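PDB 4J25: Fe2OG dioxygenase domain-containing protein from Pseudomonas putida, which probably hydroxylates prolyl residues of a protein substrate as an iron- and 2-oxoglutarate-dependent prolyl-4-hydroxylase, a reaction linked to elongation factor Tu. Local coordinates for residues Ala60-Cys63 with Arg64-Ala68; Ala141-Arg144 with Arg145-Asp148; Gly167-Pro170 with His171-Gly174. All blocks are in the same frame, centred on the assembly; numbering follows the deposited sequence.

In the fold
All three contacts are local and follow one another along the chain, so none nests within or crosses another and each closes no more than a turn. Contact 1 comes first, in the last turns of helix 53-67, which packs on strands 129-137 and 214-222. Contact 2 runs from the short strand 143-144 round a corner at Arg145 to the metal ligands ahead of strand 156-163. Contact 3 folds the connection between strands 156-163 and 176-179, so it joins the larger and smaller sheets of the double-stranded beta helix. Contacts 2 and 3 come within about 6 Å at their nearest atoms. Arg214 links them: it bonds N-oxalylglycine through NH1 and Gly174 O through NE.

Contact 1 of 3, residues Ala60-Cys63 with Arg64-Ala68; sequences AAEC and RRRDA
Ala60-Cys63 hands over to Arg64-Ala68 through regular alpha-helical bonding, with Arg64 N donating to Ala60 O (3.0 Å), Arg65 N to Ala61 O, Arg66 N to Glu62 O (2.9 Å) and Asp67 N to Cys63 O. On this frame the side chain of Glu62 reaches both arginines that follow it within one turn. Its CG stands anti to the backbone N (chi1 -179°) and the chain then bends at chi2 (65°), which carries the carboxylate forward along the helix. OE2 is shared by both arginines. Arg66 NE meets Glu62 OE2 at 2.9 Å on the anti side of the carboxylate, with the oxygen near the guanidinium plane, and NH2 of the same arginine adds a weak bond. Arg65 runs alongside Glu62 instead and presents a face: Glu62 OE2 lies 2.9 Å from Arg65 NH2 but well out of the guanidinium plane, an attraction of charges without a directed N-H, and Glu62 OE1 lies over the same face, 3.2 Å from Arg65 NH1. Arg66 NH2 has a second partner in Gln101 OE1, while Phe134 of strand 129-137 packs against both Glu62 and Arg66. Replacing Glu62 with an alanine would probably leave the two neighbouring guanidinium groups without their shared counter-charge and Arg66 freer to turn. The buried carboxylate is thus likely to stay ionised, its charge balanced by one directed and one purely electrostatic salt bridge.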
loop_
_atom_site.group_PDB
_atom_site.type_symbol
_atom_site.label_atom_id
_atom_site.label_comp_id
_atom_site.label_asym_id
_atom_site.label_seq_id
_atom_site.Cartn_x
_atom_site.Cartn_y
_atom_site.Cartn_z
ATOM N N ALA A 60 -7.640 -0.297 -10.982
ATOM C CA ALA A 60 -6.870 -1.043 -11.971
ATOM C C ALA A 60 -6.906 -0.318 -13.315
ATOM O O ALA A 60 -5.891 -0.201 -13.999
ATOM C CB ALA A 60 -7.401 -2.469 -12.109
ATOM N N ALA A 61 -8.075 0.202 -13.674
ATOM C CA ALA A 61 -8.243 0.905 -14.941
ATOM C C ALA A 61 -7.415 2.188 -14.995
ATOM O O ALA A 61 -6.824 2.510 -16.033
ATOM C CB ALA A 61 -9.739 1.221 -15.197
ATOM N N GLU A 62 -7.386 2.924 -13.890
ATOM C CA GLU A 62 -6.604 4.156 -13.818
ATOM C C GLU A 62 -5.115 3.844 -13.836
ATOM O O GLU A 62 -4.318 4.591 -14.392
ATOM C CB GLU A 62 -6.970 4.926 -12.557
ATOM C CG GLU A 62 -6.239 6.233 -12.371
ATOM C CD GLU A 62 -6.563 7.267 -13.437
ATOM O OE1 GLU A 62 -7.499 7.033 -14.231
ATOM O OE2 GLU A 62 -5.878 8.312 -13.484
ATOM N N CYS A 63 -4.740 2.729 -13.217
ATOM C CA CYS A 63 -3.350 2.288 -13.211
ATOM C C CYS A 63 -2.899 2.062 -14.647
ATOM O O CYS A 63 -1.856 2.553 -15.047
ATOM C CB CYS A 63 -3.190 1.007 -12.382
ATOM S SG CYS A 63 -1.482 0.379 -12.260
ATOM N N ARG A 64 -3.698 1.326 -15.422
ATOM C CA ARG A 64 -3.378 1.060 -16.826
ATOM C C ARG A 64 -3.357 2.340 -17.664
ATOM O O ARG A 64 -2.498 2.515 -18.520
ATOM C CB ARG A 64 -4.370 0.056 -17.426
ATOM C CG ARG A 64 -4.323 -1.312 -16.767
ATOM C CD ARG A 64 -5.104 -2.338 -17.571
ATOM N NE ARG A 64 -4.620 -3.690 -17.313
ATOM C CZ ARG A 64 -5.107 -4.509 -16.381
ATOM N NH1 ARG A 64 -6.121 -4.137 -15.596
ATOM N NH2 ARG A 64 -4.576 -5.719 -16.234
ATOM N N ARG A 65 -4.311 3.225 -17.411
ATOM C CA ARG A 65 -4.372 4.529 -18.068
ATOM C C ARG A 65 -3.071 5.322 -17.870
ATOM O O ARG A 65 -2.507 5.850 -18.818
ATOM C CB ARG A 65 -5.536 5.318 -17.471
ATOM C CG ARG A 65 -6.357 6.114 -18.439
ATOM C CD ARG A 65 -7.052 7.274 -17.711
ATOM N NE ARG A 65 -6.070 8.145 -17.070
ATOM C CZ ARG A 65 -6.358 9.218 -16.336
ATOM N NH1 ARG A 65 -7.624 9.581 -16.131
ATOM N NH2 ARG A 65 -5.373 9.926 -15.794
ATOM N N ARG A 66 -2.594 5.400 -16.627
ATOM C CA ARG A 66 -1.377 6.158 -16.316
ATOM C C ARG A 66 -0.111 5.522 -16.864
ATOM O O ARG A 66 0.878 6.217 -17.104
ATOM C CB ARG A 66 -1.225 6.346 -14.807
ATOM C CG ARG A 66 -2.390 7.086 -14.202
ATOM C CD ARG A 66 -2.023 7.871 -12.973
ATOM N NE ARG A 66 -3.209 8.536 -12.453
ATOM C CZ ARG A 66 -3.196 9.520 -11.565
ATOM N NH1 ARG A 66 -2.046 9.960 -11.083
ATOM N NH2 ARG A 66 -4.342 10.061 -11.164
ATOM N N ASP A 67 -0.136 4.207 -17.053
ATOM C CA ASP A 67 1.017 3.489 -17.588
ATOM C C ASP A 67 1.188 3.780 -19.066
ATOM O O ASP A 67 2.308 3.745 -19.586
ATOM C CB ASP A 67 0.855 1.981 -17.388
ATOM C CG ASP A 67 2.070 1.188 -17.861
ATOM O OD1 ASP A 67 3.102 1.182 -17.148
ATOM O OD2 ASP A 67 1.986 0.558 -18.937
ATOM N N ALA A 68 0.072 4.073 -19.733
ATOM C CA ALA A 68 0.069 4.295 -21.175
ATOM C C ALA A 68 0.582 5.688 -21.520
ATOM O O ALA A 68 -0.195 6.569 -21.906
ATOM C CB ALA A 68 -1.332 4.098 -21.723
#

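Contact 2 of 3, residues Ala141-Arg144 with Arg145-Asp148; sequences AFYR and RHLD. With MN (manganese (II) ion), chain I; OGA (N-oxalylglycine), chain J.
Tyr143 and His146 come face to face through unlike first torsions: CG of Tyr143 is anti to the backbone N (chi1 -158°), whereas CG of His146 sits between the backbone N and the carbonyl carbon (chi1 71°). The chain corner at Arg145 separates them, yet His146 CE1 ends up over the centre of the tyrosine ring. The two rings form a face-to-face stack with centroids 4.1 Å apart and planes 17° from parallel. A backbone group fixes the imidazole's rotation: His146 ND1 donates to Arg144 O at 3.0 Å, with the oxygen near the ring plane and the nitrogen almost on the line of the carbonyl bond. This leaves His146 NE2 directed at the manganese, 2.2 Å away. Asp148 supplies OD1 to the metal, while its OD2 accepts a 2.7 Å bond from water 1, itself a metal ligand; Ser159 OG and Trp220 NE1 also bond Asp148 OD2 and position the carboxylate. N-oxalylglycine chelates the manganese through O2 and O2', the latter lying at the edge of the His146 ring. Tyr143 CE2 approaches OGA C1 at 3.5 Å, so the tyrosine borders both inhibitor and metal ligand. With His205 as the third protein ligand, His146 and Asp148 make the HxD...H facial triad of the 2-oxoglutarate oxygenases, here carrying manganese and a 2-oxoglutarate analogue.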
loop_
_atom_site.group_PDB
_atom_site.type_symbol
_atom_site.label_atom_id
_atom_site.label_comp_id
_atom_site.label_asym_id
_atom_site.label_seq_id
_atom_site.Cartn_x
_atom_site.Cartn_y
_atom_site.Cartn_z
ATOM N N ALA A 141 9.730 -8.369 -14.170
ATOM C CA ALA A 141 10.240 -7.310 -13.312
ATOM C C ALA A 141 10.197 -7.767 -11.861
ATOM O O ALA A 141 9.273 -8.459 -11.437
ATOM C CB ALA A 141 9.443 -6.032 -13.492
ATOM N N PHE A 142 11.221 -7.386 -11.111
ATOM C CA PHE A 142 11.268 -7.670 -9.696
ATOM C C PHE A 142 11.809 -6.459 -8.976
ATOM O O PHE A 142 12.314 -5.533 -9.606
ATOM C CB PHE A 142 12.154 -8.883 -9.432
ATOM C CG PHE A 142 13.551 -8.744 -9.961
ATOM C CD1 PHE A 142 14.562 -8.239 -9.156
ATOM C CD2 PHE A 142 13.860 -9.132 -11.252
ATOM C CE1 PHE A 142 15.853 -8.117 -9.637
ATOM C CE2 PHE A 142 15.141 -9.014 -11.745
ATOM C CZ PHE A 142 16.144 -8.506 -10.940
ATOM N N TYR A 143 11.689 -6.472 -7.650
ATOM C CA TYR A 143 12.172 -5.391 -6.802
ATOM C C TYR A 143 12.964 -6.057 -5.688
ATOM O O TYR A 143 12.407 -6.780 -4.868
ATOM C CB TYR A 143 10.988 -4.615 -6.224
ATOM C CG TYR A 143 11.274 -3.199 -5.774
ATOM C CD1 TYR A 143 12.560 -2.768 -5.500
ATOM C CD2 TYR A 143 10.232 -2.290 -5.611
ATOM C CE1 TYR A 143 12.809 -1.465 -5.082
ATOM C CE2 TYR A 143 10.467 -0.989 -5.199
ATOM C CZ TYR A 143 11.758 -0.583 -4.943
ATOM O OH TYR A 143 11.992 0.708 -4.534
ATOM N N ARG A 144 14.267 -5.813 -5.677
ATOM C CA ARG A 144 15.176 -6.454 -4.740
ATOM C C ARG A 144 14.960 -6.007 -3.293
ATOM O O ARG A 144 14.383 -4.950 -3.040
ATOM C CB ARG A 144 16.596 -6.158 -5.173
ATOM C CG ARG A 144 16.863 -6.616 -6.592
ATOM C CD ARG A 144 18.307 -7.028 -6.762
ATOM N NE ARG A 144 18.664 -8.126 -5.866
ATOM C CZ ARG A 144 19.898 -8.602 -5.737
ATOM N NH1 ARG A 144 20.885 -8.073 -6.446
ATOM N NH2 ARG A 144 20.149 -9.604 -4.899
ATOM N N ARG A 145 15.439 -6.812 -2.345
ATOM C CA ARG A 145 15.173 -6.547 -0.939
ATOM C C ARG A 145 15.561 -5.127 -0.559
ATOM O O ARG A 145 16.597 -4.612 -0.966
ATOM C CB ARG A 145 15.886 -7.539 -0.028
ATOM C CG ARG A 145 15.281 -7.571 1.367
ATOM C CD ARG A 145 15.994 -8.523 2.289
ATOM N NE ARG A 145 16.148 -9.838 1.678
ATOM C CZ ARG A 145 16.445 -10.941 2.354
ATOM N NH1 ARG A 145 16.569 -12.093 1.717
ATOM N NH2 ARG A 145 16.606 -10.888 3.665
ATOM N N HIS A 146 14.707 -4.497 0.230
ATOM C CA HIS A 146 14.923 -3.108 0.616
ATOM C C HIS A 146 14.053 -2.713 1.794
ATOM O O HIS A 146 13.098 -3.418 2.159
ATOM C CB HIS A 146 14.665 -2.159 -0.562
ATOM C CG HIS A 146 13.224 -2.040 -0.952
ATOM N ND1 HIS A 146 12.584 -2.982 -1.723
ATOM C CD2 HIS A 146 12.302 -1.085 -0.682
ATOM C CE1 HIS A 146 11.326 -2.617 -1.909
ATOM N NE2 HIS A 146 11.128 -1.472 -1.283
ATOM N N LEU A 147 14.421 -1.582 2.386
ATOM C CA LEU A 147 13.599 -0.906 3.373
ATOM C C LEU A 147 13.090 0.368 2.731
ATOM O O LEU A 147 13.803 1.016 1.970
ATOM C CB LEU A 147 14.404 -0.540 4.618
ATOM C CG LEU A 147 14.694 -1.666 5.594
ATOM C CD1 LEU A 147 16.087 -1.483 6.218
ATOM C CD2 LEU A 147 13.636 -1.716 6.657
ATOM N N ASP A 148 11.859 0.732 3.041
ATOM C CA ASP A 148 11.291 1.942 2.471
ATOM C C ASP A 148 11.866 3.187 3.130
ATOM O O ASP A 148 12.054 4.199 2.477
ATOM C CB ASP A 148 9.773 1.948 2.607
ATOM C CG ASP A 148 9.091 0.971 1.658
ATOM O OD1 ASP A 148 9.687 0.520 0.663
ATOM O OD2 ASP A 148 7.933 0.673 1.930
HETATM MN MN MN I . 9.063 -0.970 -0.757
HETATM C C1 OGA J . 7.785 -0.165 -3.090
HETATM C C2 OGA J . 7.456 -1.608 -2.865
HETATM C C4 OGA J . 5.998 -3.565 -3.246
HETATM C C5 OGA J . 4.772 -4.011 -3.968
HETATM O O1 OGA J . 7.178 0.437 -4.022
HETATM O O2 OGA J . 8.636 0.438 -2.343
HETATM O "O2'" OGA J . 8.170 -2.284 -2.139
HETATM O O3 OGA J . 4.090 -4.953 -3.494
HETATM N N1 OGA J . 6.293 -2.193 -3.494
HETATM O O4 OGA J . 4.414 -3.456 -5.040
HETATM O O HOH W 1 6.911 -0.521 -0.286
#

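Contact 3 of 3, residues Gly167-Pro170 with His171-Gly174; sequences GWQP and HDGG
Trp168 and Asp172 make the close-packed side of this turn. The CB of Asp172 rests over one face of the indole, 3.7 Å from the centroid of the five-membered ring, a CH-pi contact displaced toward the ring's rim. At the edge of the same ring, Trp168 NE1 donates to Gly173 O (2.9 Å), with the oxygen nearly in the indole plane, so the backbone grips the buried nitrogen while the aspartate covers a face. The indole is swung over the turn by its first torsion, which sets CG anti to the backbone N (chi1 -158°). Gly174 follows at this side: a beta carbon there would fall tightly against Trp168 CZ2, and its positive phi suits glycine as well. Pro190 and Glu189 also pack on the tryptophan.

Asp172 is held at both its backbone and its carboxylate. Its N-H bonds Gln169 O at 2.9 Å, coming from above the carbonyl plane, and its OD2 accepts the N-H of Gln169 at 2.9 Å on the anti side of the carboxylate. One residue further on, Gly173 N bonds Pro170 O (3.2 Å), again from above the carbonyl plane.

The other side is looser and faces solvent. Exposed Gln169, Pro170 and His171 meet there mainly by van der Waals contact, with His171 ND1 3.4 Å from Gln169 CB and one imidazole face toward Pro170 CD. No side-chain hydrogen bond joins these three.

The overlapping i to i+3 bonds from Gln169 to Gly173 make a short 3-10 turn, its first N-H tied back by the aspartate carboxylate, in the connection between strands 156-163 and 176-179 of the jellyroll.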
loop_
_atom_site.group_PDB
_atom_site.type_symbol
_atom_site.label_atom_id
_atom_site.label_comp_id
_atom_site.label_asym_id
_atom_site.label_seq_id
_atom_site.Cartn_x
_atom_site.Cartn_y
_atom_site.Cartn_z
ATOM N N GLY A 167 -7.935 -12.381 -10.677
ATOM C CA GLY A 167 -7.660 -13.741 -11.122
ATOM C C GLY A 167 -6.219 -14.198 -10.995
ATOM O O GLY A 167 -5.762 -15.037 -11.779
ATOM N N TRP A 168 -5.501 -13.653 -10.016
ATOM C CA TRP A 168 -4.101 -14.005 -9.808
ATOM C C TRP A 168 -3.994 -15.440 -9.330
ATOM O O TRP A 168 -4.828 -15.899 -8.556
ATOM C CB TRP A 168 -3.462 -13.079 -8.768
ATOM C CG TRP A 168 -1.983 -13.030 -8.907
ATOM C CD1 TRP A 168 -1.068 -13.804 -8.252
ATOM C CD2 TRP A 168 -1.235 -12.171 -9.772
ATOM N NE1 TRP A 168 0.196 -13.480 -8.661
ATOM C CE2 TRP A 168 0.122 -12.480 -9.595
ATOM C CE3 TRP A 168 -1.585 -11.177 -10.687
ATOM C CZ2 TRP A 168 1.132 -11.826 -10.293
ATOM C CZ3 TRP A 168 -0.576 -10.528 -11.384
ATOM C CH2 TRP A 168 0.761 -10.852 -11.181
ATOM N N GLN A 169 -2.980 -16.156 -9.800
ATOM C CA GLN A 169 -2.766 -17.528 -9.358
ATOM C C GLN A 169 -1.317 -17.621 -8.923
ATOM O O GLN A 169 -0.507 -16.790 -9.335
ATOM C CB GLN A 169 -3.058 -18.539 -10.475
ATOM C CG GLN A 169 -4.493 -18.514 -11.035
ATOM C CD GLN A 169 -5.543 -18.992 -10.038
ATOM O OE1 GLN A 169 -5.435 -20.087 -9.465
ATOM N NE2 GLN A 169 -6.573 -18.170 -9.830
ATOM N N PRO A 170 -0.985 -18.631 -8.098
ATOM C CA PRO A 170 0.361 -18.820 -7.545
ATOM C C PRO A 170 1.406 -19.087 -8.617
ATOM O O PRO A 170 2.585 -18.826 -8.404
ATOM C CB PRO A 170 0.203 -20.061 -6.662
ATOM C CG PRO A 170 -1.260 -20.177 -6.410
ATOM C CD PRO A 170 -1.903 -19.694 -7.658
ATOM N N HIS A 171 0.974 -19.625 -9.754
ATOM C CA HIS A 171 1.879 -19.861 -10.877
ATOM C C HIS A 171 2.379 -18.528 -11.427
ATOM O O HIS A 171 3.378 -18.473 -12.149
ATOM C CB HIS A 171 1.160 -20.648 -11.976
ATOM C CG HIS A 171 0.123 -21.588 -11.446
ATOM N ND1 HIS A 171 -1.211 -21.253 -11.373
ATOM C CD2 HIS A 171 0.229 -22.831 -10.920
ATOM C CE1 HIS A 171 -1.888 -22.257 -10.842
ATOM N NE2 HIS A 171 -1.036 -23.228 -10.560
ATOM N N ASP A 172 1.686 -17.448 -11.065
ATOM C CA ASP A 172 2.002 -16.135 -11.596
ATOM C C ASP A 172 3.153 -15.473 -10.860
ATOM O O ASP A 172 3.757 -14.528 -11.369
ATOM C CB ASP A 172 0.762 -15.237 -11.570
ATOM C CG ASP A 172 -0.290 -15.673 -12.578
ATOM O OD1 ASP A 172 0.109 -16.096 -13.685
ATOM O OD2 ASP A 172 -1.502 -15.598 -12.273
ATOM N N GLY A 173 3.478 -15.974 -9.675
ATOM C CA GLY A 173 4.537 -15.378 -8.876
ATOM C C GLY A 173 4.168 -13.973 -8.427
ATOM O O GLY A 173 3.019 -13.699 -8.086
ATOM N N GLY A 174 5.157 -13.086 -8.409
ATOM C CA GLY A 174 4.923 -11.690 -8.088
ATOM C C GLY A 174 4.562 -11.365 -6.648
ATOM O O GLY A 174 4.048 -10.287 -6.379
#